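Long-range contacts in D-hydantoinase (Ralstonia pickettii, PDB 1NFG), which probably catalyses the stereospecific hydrolysis of the cyclic amide bond of D-hydantoin derivatives, using two zinc ions held in each subunit: residues Y190-F195 with A207-P212; C240-E245 with A291-D296; K194-G199 with D329-P334. All coordinates share one frame; numbering follows the deposited sequence.

Contact 1 of 3, residues Y190-F195 with A207-P212; sequences YLRDKF and ALSRPP
L191, R192 and F195 press apolar side-chain atoms onto the turn L208-P211, a packing contact with no hydrogen bond across it, between helix 185-197 and the link from helix 204-208 to helix 212-229. L191 comes within 4.9 Å of S209, CA to CA, and much of what the helix meets is backbone. The CB of L191 sits 3.3 Å from the carbonyl O of S209, while its CD1 runs on to meet the CD of P211 tip to tip at 3.7 Å. One turn later the F195 ring crosses the L208 side chain at about a right angle, its CZ 3.7 Å from L208 CB; the L208 O lies in the ring plane at its edge. R192, next to L191 in the chain, lays its CG against the CB of S209 (3.7 Å). A chi1 of 64° sets the serine OG between its backbone N and carbonyl carbon, from where it hydrogen-bonds back to the carbonyls of Y205 and H206. R192 and R210 run side by side in the same direction, guanidinium planes 68° apart; E183 takes the NH2 of R210 in a salt bridge, which probably eases the nearness of two positive groups. I228 of the second subunit packs on both L191 and P211. R210 approaches Y153 and T286, which probably bind substrate, so this is helix-on-loop packing near the substrate site of an amidohydrolase TIM barrel.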
ATOM      1  N   TYR A 190       1.807  28.621   2.378  1.00 26.65           N
ATOM      2  CA  TYR A 190       0.358  28.800   2.471  1.00 26.59           C
ATOM      3  C   TYR A 190      -0.112  28.672   3.919  1.00 27.00           C
ATOM      4  O   TYR A 190      -0.839  29.527   4.428  1.00 27.44           O
ATOM      5  CB  TYR A 190      -0.350  27.752   1.614  1.00 28.02           C
ATOM      6  CG  TYR A 190      -1.850  27.693   1.818  1.00 29.90           C
ATOM      7  CD1 TYR A 190      -2.707  28.545   1.123  1.00 29.35           C
ATOM      8  CD2 TYR A 190      -2.413  26.784   2.720  1.00 30.99           C
ATOM      9  CE1 TYR A 190      -4.091  28.495   1.318  1.00 30.52           C
ATOM     10  CE2 TYR A 190      -3.792  26.725   2.924  1.00 32.49           C
ATOM     11  CZ  TYR A 190      -4.628  27.583   2.221  1.00 32.18           C
ATOM     12  OH  TYR A 190      -5.989  27.523   2.424  1.00 32.10           O
ATOM     13  N   LEU A 191       0.307  27.599   4.581  1.00 26.47           N
ATOM     14  CA  LEU A 191      -0.092  27.376   5.961  1.00 27.67           C
ATOM     15  C   LEU A 191       0.575  28.346   6.922  1.00 29.23           C
ATOM     16  O   LEU A 191      -0.057  28.818   7.865  1.00 29.49           O
ATOM     17  CB  LEU A 191       0.211  25.931   6.370  1.00 26.84           C
ATOM     18  CG  LEU A 191      -0.596  24.855   5.629  1.00 26.93           C
ATOM     19  CD1 LEU A 191      -0.042  23.477   5.939  1.00 26.64           C
ATOM     20  CD2 LEU A 191      -2.063  24.944   6.032  1.00 25.68           C
ATOM     21  N   ARG A 192       1.848  28.653   6.688  1.00 31.64           N
ATOM     22  CA  ARG A 192       2.572  29.579   7.556  1.00 33.62           C
ATOM     23  C   ARG A 192       1.858  30.926   7.594  1.00 33.08           C
ATOM     24  O   ARG A 192       1.554  31.451   8.662  1.00 32.14           O
ATOM     25  CB  ARG A 192       4.006  29.791   7.058  1.00 37.02           C
ATOM     26  CG  ARG A 192       4.811  28.505   6.828  1.00 41.70           C
ATOM     27  CD  ARG A 192       6.261  28.820   6.458  1.00 43.49           C
ATOM     28  NE  ARG A 192       7.013  29.269   7.628  1.00 47.29           N
ATOM     29  CZ  ARG A 192       8.059  30.088   7.585  1.00 47.89           C
ATOM     30  NH1 ARG A 192       8.493  30.565   6.425  1.00 48.18           N
ATOM     31  NH2 ARG A 192       8.671  30.435   8.710  1.00 48.62           N
ATOM     32  N   ASP A 193       1.586  31.476   6.418  1.00 33.58           N
ATOM     33  CA  ASP A 193       0.915  32.764   6.312  1.00 34.70           C
ATOM     34  C   ASP A 193      -0.510  32.744   6.854  1.00 36.06           C
ATOM     35  O   ASP A 193      -0.954  33.695   7.508  1.00 35.94           O
ATOM     36  CB  ASP A 193       0.913  33.223   4.857  1.00 33.62           C
ATOM     37  CG  ASP A 193       2.307  33.327   4.288  1.00 35.29           C
ATOM     38  OD1 ASP A 193       3.237  33.658   5.061  1.00 34.62           O
ATOM     39  OD2 ASP A 193       2.473  33.086   3.072  1.00 37.48           O
ATOM     40  N   LYS A 194      -1.225  31.659   6.580  1.00 37.11           N
ATOM     41  CA  LYS A 194      -2.593  31.513   7.049  1.00 36.90           C
ATOM     42  C   LYS A 194      -2.612  31.586   8.575  1.00 36.78           C
ATOM     43  O   LYS A 194      -3.471  32.242   9.156  1.00 37.08           O
ATOM     44  CB  LYS A 194      -3.161  30.180   6.560  1.00 38.15           C
ATOM     45  CG  LYS A 194      -4.665  30.009   6.722  1.00 40.16           C
ATOM     46  CD  LYS A 194      -5.136  28.788   5.931  1.00 42.98           C
ATOM     47  CE  LYS A 194      -6.633  28.526   6.065  1.00 43.76           C
ATOM     48  NZ  LYS A 194      -7.047  27.364   5.212  1.00 44.10           N
ATOM     49  N   PHE A 195      -1.654  30.924   9.220  1.00 37.17           N
ATOM     50  CA  PHE A 195      -1.572  30.924  10.677  1.00 38.03           C
ATOM     51  C   PHE A 195      -1.282  32.308  11.238  1.00 39.51           C
ATOM     52  O   PHE A 195      -1.924  32.750  12.193  1.00 39.52           O
ATOM     53  CB  PHE A 195      -0.480  29.972  11.159  1.00 38.59           C
ATOM     54  CG  PHE A 195      -0.924  28.546  11.284  1.00 40.40           C
ATOM     55  CD1 PHE A 195      -2.052  28.218  12.029  1.00 41.20           C
ATOM     56  CD2 PHE A 195      -0.200  27.522  10.680  1.00 40.64           C
ATOM     57  CE1 PHE A 195      -2.455  26.889  12.170  1.00 42.24           C
ATOM     58  CE2 PHE A 195      -0.594  26.190  10.814  1.00 41.06           C
ATOM     59  CZ  PHE A 195      -1.724  25.873  11.560  1.00 41.48           C
ATOM     60  N   ALA A 207       5.554  23.815  13.437  1.00 25.74           N
ATOM     61  CA  ALA A 207       5.265  22.422  13.126  1.00 25.98           C
ATOM     62  C   ALA A 207       3.953  22.270  12.366  1.00 26.21           C
ATOM     63  O   ALA A 207       3.908  21.635  11.305  1.00 27.16           O
ATOM     64  CB  ALA A 207       5.223  21.602  14.410  1.00 25.65           C
ATOM     65  N   LEU A 208       2.887  22.855  12.903  1.00 25.30           N
ATOM     66  CA  LEU A 208       1.581  22.759  12.266  1.00 24.13           C
ATOM     67  C   LEU A 208       1.571  23.356  10.858  1.00 24.36           C
ATOM     68  O   LEU A 208       0.795  22.918  10.002  1.00 25.26           O
ATOM     69  CB  LEU A 208       0.526  23.444  13.133  1.00 22.69           C
ATOM     70  CG  LEU A 208       0.474  22.941  14.581  1.00 23.31           C
ATOM     71  CD1 LEU A 208      -0.591  23.701  15.354  1.00 20.15           C
ATOM     72  CD2 LEU A 208       0.189  21.448  14.604  1.00 20.73           C
ATOM     73  N   SER A 209       2.432  24.339  10.611  1.00 22.65           N
ATOM     74  CA  SER A 209       2.480  24.972   9.297  1.00 23.17           C
ATOM     75  C   SER A 209       3.139  24.080   8.254  1.00 22.54           C
ATOM     76  O   SER A 209       3.088  24.365   7.056  1.00 21.63           O
ATOM     77  CB  SER A 209       3.203  26.328   9.369  1.00 25.18           C
ATOM     78  OG  SER A 209       4.566  26.198   9.735  1.00 28.10           O
ATOM     79  N   ARG A 210       3.770  23.004   8.709  1.00 22.25           N
ATOM     80  CA  ARG A 210       4.408  22.074   7.789  1.00 23.26           C
ATOM     81  C   ARG A 210       4.280  20.637   8.284  1.00 23.15           C
ATOM     82  O   ARG A 210       5.254  19.995   8.680  1.00 23.38           O
ATOM     83  CB  ARG A 210       5.875  22.471   7.544  1.00 22.73           C
ATOM     84  CG  ARG A 210       6.642  22.939   8.759  1.00 22.66           C
ATOM     85  CD  ARG A 210       7.697  23.978   8.380  1.00 23.27           C
ATOM     86  NE  ARG A 210       8.538  23.568   7.256  1.00 22.37           N
ATOM     87  CZ  ARG A 210       9.056  24.420   6.372  1.00 21.90           C
ATOM     88  NH1 ARG A 210       8.815  25.719   6.483  1.00 24.37           N
ATOM     89  NH2 ARG A 210       9.803  23.983   5.371  1.00 20.44           N
ATOM     90  N   PRO A 211       3.046  20.112   8.246  1.00 22.82           N
ATOM     91  CA  PRO A 211       2.693  18.759   8.673  1.00 21.40           C
ATOM     92  C   PRO A 211       3.265  17.694   7.740  1.00 19.66           C
ATOM     93  O   PRO A 211       3.691  17.991   6.620  1.00 20.36           O
ATOM     94  CB  PRO A 211       1.171  18.792   8.650  1.00 20.05           C
ATOM     95  CG  PRO A 211       0.904  19.651   7.461  1.00 20.45           C
ATOM     96  CD  PRO A 211       1.874  20.790   7.662  1.00 21.95           C
ATOM     97  N   PRO A 212       3.261  16.433   8.190  1.00 17.79           N
ATOM     98  CA  PRO A 212       3.772  15.285   7.437  1.00 15.53           C
ATOM     99  C   PRO A 212       3.473  15.274   5.942  1.00 15.75           C
ATOM    100  O   PRO A 212       4.328  14.893   5.142  1.00 16.68           O
ATOM    101  CB  PRO A 212       3.142  14.105   8.159  1.00 13.73           C
ATOM    102  CG  PRO A 212       3.166  14.563   9.583  1.00 14.47           C
ATOM    103  CD  PRO A 212       2.686  15.997   9.478  1.00 14.83           C
TER

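Contact 2 of 3, residues C240-E245 with A291-D296; sequences CEESLE and AKKDHD
D294 reaches from the first turn of helix 292-303 to C240 and E241, and its side chain can be followed outward. The CB lies 4.2 Å from the CA of C240, and the carboxyl carbon CG 3.9 Å from C240 CB. With CG anti to its own carbonyl carbon (chi1 -64°), the carboxylate is turned between the two helix starts, and its oxygens part company there. OD1 accepts the backbone N-H of E241 at 2.9 Å through its anti lone pair, nearly straight at 167°, and also lies against the CB of C240. OD2 turns back to the backbone N of A291, 3.0 Å away and on the anti side. D294, the third residue of its helix, thus accepts the backbone N-H of the N-cap residue A291 with one oxygen, while the other takes the first backbone N-H of helix 241-253. These two helices follow neighbouring parallel strands, 233-235 and 257-262, of the TIM barrel, and run 36° apart where their first turns meet. The zinc ligand H237 lies just ahead of C240 in the chain.

K293 closes the polar side. Its chain bends at chi2 and then runs straight, crossing both glutamates at about a right angle, so that NZ ends among three acidic side chains. It forms a salt bridge to OE1 of E241 at 2.9 Å, on the anti lone pair, and weaker ones at 3.2 Å to OE2 of E242 and to OD1 of its neighbour D294. The lysine probably offsets the like charges of E242 OE2 and D294 OD1, which stand 3.8 Å apart.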
ATOM      1  N   CYS A 240       9.102  11.062   9.353  1.00 20.30           N
ATOM      2  CA  CYS A 240       7.833  10.498   9.787  1.00 19.23           C
ATOM      3  C   CYS A 240       7.382   9.311   8.964  1.00 19.54           C
ATOM      4  O   CYS A 240       7.942   9.016   7.905  1.00 19.91           O
ATOM      5  CB  CYS A 240       6.756  11.580   9.736  1.00 19.75           C
ATOM      6  SG  CYS A 240       6.533  12.268   8.070  1.00 21.39           S
ATOM      7  N   GLU A 241       6.341   8.650   9.453  1.00 19.50           N
ATOM      8  CA  GLU A 241       5.787   7.476   8.798  1.00 21.44           C
ATOM      9  C   GLU A 241       5.354   7.711   7.349  1.00 21.19           C
ATOM     10  O   GLU A 241       5.657   6.899   6.467  1.00 20.96           O
ATOM     11  CB  GLU A 241       4.615   6.943   9.627  1.00 22.44           C
ATOM     12  CG  GLU A 241       3.802   5.854   8.961  1.00 25.33           C
ATOM     13  CD  GLU A 241       2.812   5.211   9.918  1.00 28.67           C
ATOM     14  OE1 GLU A 241       2.311   5.912  10.829  1.00 28.01           O
ATOM     15  OE2 GLU A 241       2.527   4.005   9.747  1.00 29.80           O
ATOM     16  N   GLU A 242       4.665   8.820   7.094  1.00 20.23           N
ATOM     17  CA  GLU A 242       4.198   9.090   5.739  1.00 21.44           C
ATOM     18  C   GLU A 242       5.296   9.327   4.711  1.00 20.55           C
ATOM     19  O   GLU A 242       5.213   8.811   3.599  1.00 21.30           O
ATOM     20  CB  GLU A 242       3.189  10.252   5.724  1.00 21.46           C
ATOM     21  CG  GLU A 242       3.294  11.195   6.891  1.00 23.53           C
ATOM     22  CD  GLU A 242       2.566  10.708   8.126  1.00 23.88           C
ATOM     23  OE1 GLU A 242       1.327  10.574   8.065  1.00 23.76           O
ATOM     24  OE2 GLU A 242       3.232  10.471   9.162  1.00 25.90           O
ATOM     25  N   SER A 243       6.330  10.088   5.056  1.00 20.33           N
ATOM     26  CA  SER A 243       7.399  10.312   4.085  1.00 19.27           C
ATOM     27  C   SER A 243       8.228   9.040   3.920  1.00 18.08           C
ATOM     28  O   SER A 243       8.668   8.718   2.814  1.00 19.14           O
ATOM     29  CB  SER A 243       8.304  11.483   4.500  1.00 18.67           C
ATOM     30  OG  SER A 243       9.018  11.209   5.691  1.00 20.29           O
ATOM     31  N   LEU A 244       8.438   8.310   5.013  1.00 16.91           N
ATOM     32  CA  LEU A 244       9.211   7.077   4.933  1.00 16.42           C
ATOM     33  C   LEU A 244       8.507   6.128   3.974  1.00 18.15           C
ATOM     34  O   LEU A 244       9.149   5.446   3.165  1.00 18.31           O
ATOM     35  CB  LEU A 244       9.339   6.421   6.311  1.00 13.55           C
ATOM     36  CG  LEU A 244       9.980   5.023   6.342  1.00 11.22           C
ATOM     37  CD1 LEU A 244      11.309   5.018   5.598  1.00  8.52           C
ATOM     38  CD2 LEU A 244      10.175   4.591   7.785  1.00  8.07           C
ATOM     39  N   GLU A 245       7.181   6.104   4.054  1.00 18.48           N
ATOM     40  CA  GLU A 245       6.397   5.240   3.193  1.00 20.43           C
ATOM     41  C   GLU A 245       6.676   5.491   1.712  1.00 20.42           C
ATOM     42  O   GLU A 245       6.749   4.546   0.915  1.00 19.22           O
ATOM     43  CB  GLU A 245       4.911   5.423   3.474  1.00 24.31           C
ATOM     44  CG  GLU A 245       4.057   4.363   2.818  1.00 30.24           C
ATOM     45  CD  GLU A 245       2.586   4.519   3.142  1.00 35.35           C
ATOM     46  OE1 GLU A 245       2.257   4.859   4.307  1.00 36.46           O
ATOM     47  OE2 GLU A 245       1.759   4.285   2.232  1.00 39.11           O
ATOM     48  N   ALA A 291       5.832  12.801  16.022  1.00 23.65           N
ATOM     49  CA  ALA A 291       5.221  12.187  17.198  1.00 25.11           C
ATOM     50  C   ALA A 291       5.957  10.915  17.601  1.00 27.16           C
ATOM     51  O   ALA A 291       6.770  10.393  16.832  1.00 28.30           O
ATOM     52  CB  ALA A 291       3.768  11.874  16.918  1.00 23.12           C
ATOM     53  N   LYS A 292       5.666  10.413  18.800  1.00 27.60           N
ATOM     54  CA  LYS A 292       6.307   9.197  19.287  1.00 28.45           C
ATOM     55  C   LYS A 292       6.103   7.999  18.369  1.00 28.58           C
ATOM     56  O   LYS A 292       6.998   7.162  18.231  1.00 29.25           O
ATOM     57  CB  LYS A 292       5.800   8.847  20.686  1.00 31.29           C
ATOM     58  CG  LYS A 292       6.220   9.848  21.750  1.00 37.13           C
ATOM     59  CD  LYS A 292       5.829   9.392  23.147  1.00 41.15           C
ATOM     60  CE  LYS A 292       6.320  10.374  24.210  1.00 43.07           C
ATOM     61  NZ  LYS A 292       5.961   9.934  25.595  1.00 44.75           N
ATOM     62  N   LYS A 293       4.937   7.905  17.738  1.00 26.77           N
ATOM     63  CA  LYS A 293       4.691   6.777  16.856  1.00 25.88           C
ATOM     64  C   LYS A 293       5.677   6.826  15.698  1.00 25.64           C
ATOM     65  O   LYS A 293       6.029   5.796  15.115  1.00 26.15           O
ATOM     66  CB  LYS A 293       3.239   6.781  16.352  1.00 26.67           C
ATOM     67  CG  LYS A 293       2.824   7.988  15.524  1.00 28.40           C
ATOM     68  CD  LYS A 293       2.906   7.710  14.032  1.00 28.42           C
ATOM     69  CE  LYS A 293       2.339   8.879  13.233  1.00 29.58           C
ATOM     70  NZ  LYS A 293       2.448   8.679  11.756  1.00 29.89           N
ATOM     71  N   ASP A 294       6.142   8.024  15.369  1.00 23.88           N
ATOM     72  CA  ASP A 294       7.105   8.153  14.288  1.00 23.41           C
ATOM     73  C   ASP A 294       8.466   7.660  14.791  1.00 22.56           C
ATOM     74  O   ASP A 294       9.270   7.136  14.019  1.00 21.66           O
ATOM     75  CB  ASP A 294       7.172   9.606  13.810  1.00 23.37           C
ATOM     76  CG  ASP A 294       5.851  10.084  13.205  1.00 23.00           C
ATOM     77  OD1 ASP A 294       5.523   9.672  12.069  1.00 20.43           O
ATOM     78  OD2 ASP A 294       5.136  10.867  13.875  1.00 22.86           O
ATOM     79  N   HIS A 295       8.714   7.812  16.092  1.00 21.31           N
ATOM     80  CA  HIS A 295       9.966   7.336  16.674  1.00 21.97           C
ATOM     81  C   HIS A 295      10.040   5.818  16.493  1.00 23.52           C
ATOM     82  O   HIS A 295      11.076   5.276  16.102  1.00 23.69           O
ATOM     83  CB  HIS A 295      10.037   7.635  18.173  1.00 20.34           C
ATOM     84  CG  HIS A 295      10.105   9.089  18.509  1.00 18.84           C
ATOM     85  ND1 HIS A 295       9.969   9.555  19.799  1.00 17.94           N
ATOM     86  CD2 HIS A 295      10.292  10.183  17.733  1.00 19.41           C
ATOM     87  CE1 HIS A 295      10.063  10.873  19.803  1.00 18.34           C
ATOM     88  NE2 HIS A 295      10.259  11.279  18.562  1.00 19.60           N
ATOM     89  N   ASP A 296       8.937   5.131  16.787  1.00 23.77           N
ATOM     90  CA  ASP A 296       8.915   3.679  16.654  1.00 24.00           C
ATOM     91  C   ASP A 296       9.100   3.298  15.199  1.00 22.95           C
ATOM     92  O   ASP A 296       9.872   2.397  14.876  1.00 23.75           O
ATOM     93  CB  ASP A 296       7.600   3.098  17.166  1.00 26.42           C
ATOM     94  CG  ASP A 296       7.287   3.521  18.582  1.00 29.75           C
ATOM     95  OD1 ASP A 296       8.232   3.679  19.390  1.00 30.36           O
ATOM     96  OD2 ASP A 296       6.086   3.684  18.888  1.00 32.68           O
TER

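Contact 3 of 3, residues K194-G199 with D329-P334; sequences KFVAEG and DFRAIP
V196 and R331 meet from opposite directions, and nearly all the close packing gathers round that valine. Its CG2 sits over one face of the R331 guanidinium, 3.1 Å above the plane and shifted toward the rim, while CG1 reaches NH2 at 3.5 Å. With CG1 anti to the backbone N (chi1 175°), the valine spreads both methyls over the flat group. CG2 also touches the F330 ring at its CE2 (3.8 Å), and F195 adds a looser touch there through its CB, its own ring leading off toward Y205 and L208. The guanidinium is kept in place by D329, which R331 grips side-on with two nitrogens. NE donates to OD1 in the guanidinium plane, 2.9 Å and almost straight, and NH2 donates to OD2. The backbone N of R331 reaches the same OD1 from above the carboxylate plane, so that oxygen takes two donors. F330, for its part, carries the CG of R331 on one ring face and fills the buried side of the contact, next to Y205 and H206.

The outer side is quite different: the helix end at E198 and G199 is exposed, and NH1 of R331 makes a long, weak ion pair with D193. The contact thus lies between a helix, 185-197, that ends in a Schellman motif with G199 at positive phi, and a loop that makes an Asx turn at D329, within the link between strand 310-311 and helix 343-352 that runs on to N335, a probable substrate-binding residue.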
ATOM      1  N   LYS A 194      -1.225  31.659   6.580  1.00 37.11           N
ATOM      2  CA  LYS A 194      -2.593  31.513   7.049  1.00 36.90           C
ATOM      3  C   LYS A 194      -2.612  31.586   8.575  1.00 36.78           C
ATOM      4  O   LYS A 194      -3.471  32.242   9.156  1.00 37.08           O
ATOM      5  CB  LYS A 194      -3.161  30.180   6.560  1.00 38.15           C
ATOM      6  CG  LYS A 194      -4.665  30.009   6.722  1.00 40.16           C
ATOM      7  CD  LYS A 194      -5.136  28.788   5.931  1.00 42.98           C
ATOM      8  CE  LYS A 194      -6.633  28.526   6.065  1.00 43.76           C
ATOM      9  NZ  LYS A 194      -7.047  27.364   5.212  1.00 44.10           N
ATOM     10  N   PHE A 195      -1.654  30.924   9.220  1.00 37.17           N
ATOM     11  CA  PHE A 195      -1.572  30.924  10.677  1.00 38.03           C
ATOM     12  C   PHE A 195      -1.282  32.308  11.238  1.00 39.51           C
ATOM     13  O   PHE A 195      -1.924  32.750  12.193  1.00 39.52           O
ATOM     14  CB  PHE A 195      -0.480  29.972  11.159  1.00 38.59           C
ATOM     15  CG  PHE A 195      -0.924  28.546  11.284  1.00 40.40           C
ATOM     16  CD1 PHE A 195      -2.052  28.218  12.029  1.00 41.20           C
ATOM     17  CD2 PHE A 195      -0.200  27.522  10.680  1.00 40.64           C
ATOM     18  CE1 PHE A 195      -2.455  26.889  12.170  1.00 42.24           C
ATOM     19  CE2 PHE A 195      -0.594  26.190  10.814  1.00 41.06           C
ATOM     20  CZ  PHE A 195      -1.724  25.873  11.560  1.00 41.48           C
ATOM     21  N   VAL A 196      -0.300  32.983  10.654  1.00 40.24           N
ATOM     22  CA  VAL A 196       0.072  34.308  11.115  1.00 41.51           C
ATOM     23  C   VAL A 196      -1.091  35.265  10.929  1.00 42.63           C
ATOM     24  O   VAL A 196      -1.348  36.111  11.784  1.00 43.35           O
ATOM     25  CB  VAL A 196       1.306  34.825  10.358  1.00 42.02           C
ATOM     26  CG1 VAL A 196       1.614  36.248  10.770  1.00 42.48           C
ATOM     27  CG2 VAL A 196       2.496  33.936  10.661  1.00 42.29           C
ATOM     28  N   ALA A 197      -1.801  35.124   9.816  1.00 43.05           N
ATOM     29  CA  ALA A 197      -2.953  35.975   9.540  1.00 43.75           C
ATOM     30  C   ALA A 197      -4.015  35.808  10.630  1.00 44.58           C
ATOM     31  O   ALA A 197      -4.720  36.758  10.971  1.00 45.54           O
ATOM     32  CB  ALA A 197      -3.541  35.630   8.180  1.00 42.83           C
ATOM     33  N   GLU A 198      -4.131  34.597  11.169  1.00 44.71           N
ATOM     34  CA  GLU A 198      -5.102  34.313  12.223  1.00 45.48           C
ATOM     35  C   GLU A 198      -4.535  34.691  13.584  1.00 44.84           C
ATOM     36  O   GLU A 198      -5.129  34.390  14.620  1.00 44.08           O
ATOM     37  CB  GLU A 198      -5.466  32.827  12.228  1.00 48.44           C
ATOM     38  CG  GLU A 198      -6.390  32.385  11.106  1.00 52.12           C
ATOM     39  CD  GLU A 198      -6.370  30.875  10.904  1.00 55.36           C
ATOM     40  OE1 GLU A 198      -6.224  30.139  11.910  1.00 56.67           O
ATOM     41  OE2 GLU A 198      -6.507  30.426   9.742  1.00 55.72           O
ATOM     42  N   GLY A 199      -3.375  35.336  13.577  1.00 44.34           N
ATOM     43  CA  GLY A 199      -2.754  35.746  14.821  1.00 44.45           C
ATOM     44  C   GLY A 199      -2.026  34.646  15.572  1.00 45.54           C
ATOM     45  O   GLY A 199      -1.628  34.845  16.721  1.00 46.47           O
ATOM     46  N   ASP A 329       6.807  35.811  16.252  1.00 46.27           N
ATOM     47  CA  ASP A 329       6.530  35.292  14.922  1.00 44.90           C
ATOM     48  C   ASP A 329       7.431  34.089  14.651  1.00 44.34           C
ATOM     49  O   ASP A 329       8.595  34.239  14.273  1.00 44.09           O
ATOM     50  CB  ASP A 329       6.772  36.381  13.877  1.00 44.72           C
ATOM     51  CG  ASP A 329       6.365  35.952  12.484  1.00 46.29           C
ATOM     52  OD1 ASP A 329       6.078  34.754  12.283  1.00 46.24           O
ATOM     53  OD2 ASP A 329       6.340  36.816  11.583  1.00 48.13           O
ATOM     54  N   PHE A 330       6.877  32.897  14.850  1.00 42.83           N
ATOM     55  CA  PHE A 330       7.604  31.651  14.643  1.00 40.71           C
ATOM     56  C   PHE A 330       8.343  31.616  13.306  1.00 40.02           C
ATOM     57  O   PHE A 330       9.368  30.949  13.171  1.00 40.45           O
ATOM     58  CB  PHE A 330       6.636  30.468  14.738  1.00 40.22           C
ATOM     59  CG  PHE A 330       5.656  30.383  13.596  1.00 39.94           C
ATOM     60  CD1 PHE A 330       5.998  29.737  12.412  1.00 39.54           C
ATOM     61  CD2 PHE A 330       4.389  30.951  13.706  1.00 40.19           C
ATOM     62  CE1 PHE A 330       5.093  29.657  11.353  1.00 39.50           C
ATOM     63  CE2 PHE A 330       3.475  30.876  12.651  1.00 39.12           C
ATOM     64  CZ  PHE A 330       3.829  30.228  11.474  1.00 39.03           C
ATOM     65  N   ARG A 331       7.825  32.336  12.320  1.00 38.60           N
ATOM     66  CA  ARG A 331       8.452  32.359  11.006  1.00 38.26           C
ATOM     67  C   ARG A 331       9.835  32.994  11.016  1.00 37.66           C
ATOM     68  O   ARG A 331      10.695  32.635  10.212  1.00 36.60           O
ATOM     69  CB  ARG A 331       7.578  33.114  10.014  1.00 37.48           C
ATOM     70  CG  ARG A 331       6.261  32.460   9.719  1.00 38.35           C
ATOM     71  CD  ARG A 331       5.459  33.372   8.840  1.00 38.93           C
ATOM     72  NE  ARG A 331       5.337  34.683   9.466  1.00 38.81           N
ATOM     73  CZ  ARG A 331       4.909  35.772   8.836  1.00 38.84           C
ATOM     74  NH1 ARG A 331       4.563  35.701   7.556  1.00 37.27           N
ATOM     75  NH2 ARG A 331       4.831  36.926   9.488  1.00 37.04           N
ATOM     76  N   ALA A 332      10.043  33.944  11.919  1.00 37.35           N
ATOM     77  CA  ALA A 332      11.324  34.636  12.005  1.00 38.06           C
ATOM     78  C   ALA A 332      12.382  33.839  12.770  1.00 38.10           C
ATOM     79  O   ALA A 332      13.566  34.187  12.738  1.00 39.24           O
ATOM     80  CB  ALA A 332      11.131  36.007  12.645  1.00 36.98           C
ATOM     81  N   ILE A 333      11.956  32.780  13.458  1.00 36.94           N
ATOM     82  CA  ILE A 333      12.877  31.935  14.219  1.00 35.51           C
ATOM     83  C   ILE A 333      13.778  31.143  13.278  1.00 34.78           C
ATOM     84  O   ILE A 333      13.296  30.321  12.495  1.00 34.06           O
ATOM     85  CB  ILE A 333      12.130  30.905  15.089  1.00 34.59           C
ATOM     86  CG1 ILE A 333      11.155  31.611  16.022  1.00 34.16           C
ATOM     87  CG2 ILE A 333      13.134  30.077  15.881  1.00 34.87           C
ATOM     88  CD1 ILE A 333      10.291  30.673  16.824  1.00 34.73           C
ATOM     89  N   PRO A 334      15.099  31.386  13.329  1.00 34.33           N
ATOM     90  CA  PRO A 334      16.001  30.640  12.444  1.00 33.02           C
ATOM     91  C   PRO A 334      15.899  29.137  12.734  1.00 32.10           C
ATOM     92  O   PRO A 334      16.012  28.699  13.882  1.00 31.04           O
ATOM     93  CB  PRO A 334      17.373  31.238  12.761  1.00 32.45           C
ATOM     94  CG  PRO A 334      17.222  31.740  14.170  1.00 33.61           C
ATOM     95  CD  PRO A 334      15.844  32.340  14.170  1.00 33.33           C
TER

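In the fold
Contacts 1 and 3 share helix 185-197, F195 touching in both, and their centres lie 9 Å apart. They join directly: R192 NH2 gives the R331 carbonyl a weak hydrogen bond, and S209 packs on F330. Both lie toward the periphery, contact 3 at the surface and contact 1 partly buried against the second subunit. Contact 2, also partly buried, is nearer the middle of the chain, where barrel helices start; P212, at the end of contact 1, packs on E242 and C240, whereas contacts 2 and 3 do not touch. Chemistry follows place: contact 2 is held by ion pairs and a carboxylate bond to a helix-start N-H, while contacts 1 and 3 depend on apolar packing beside arginines.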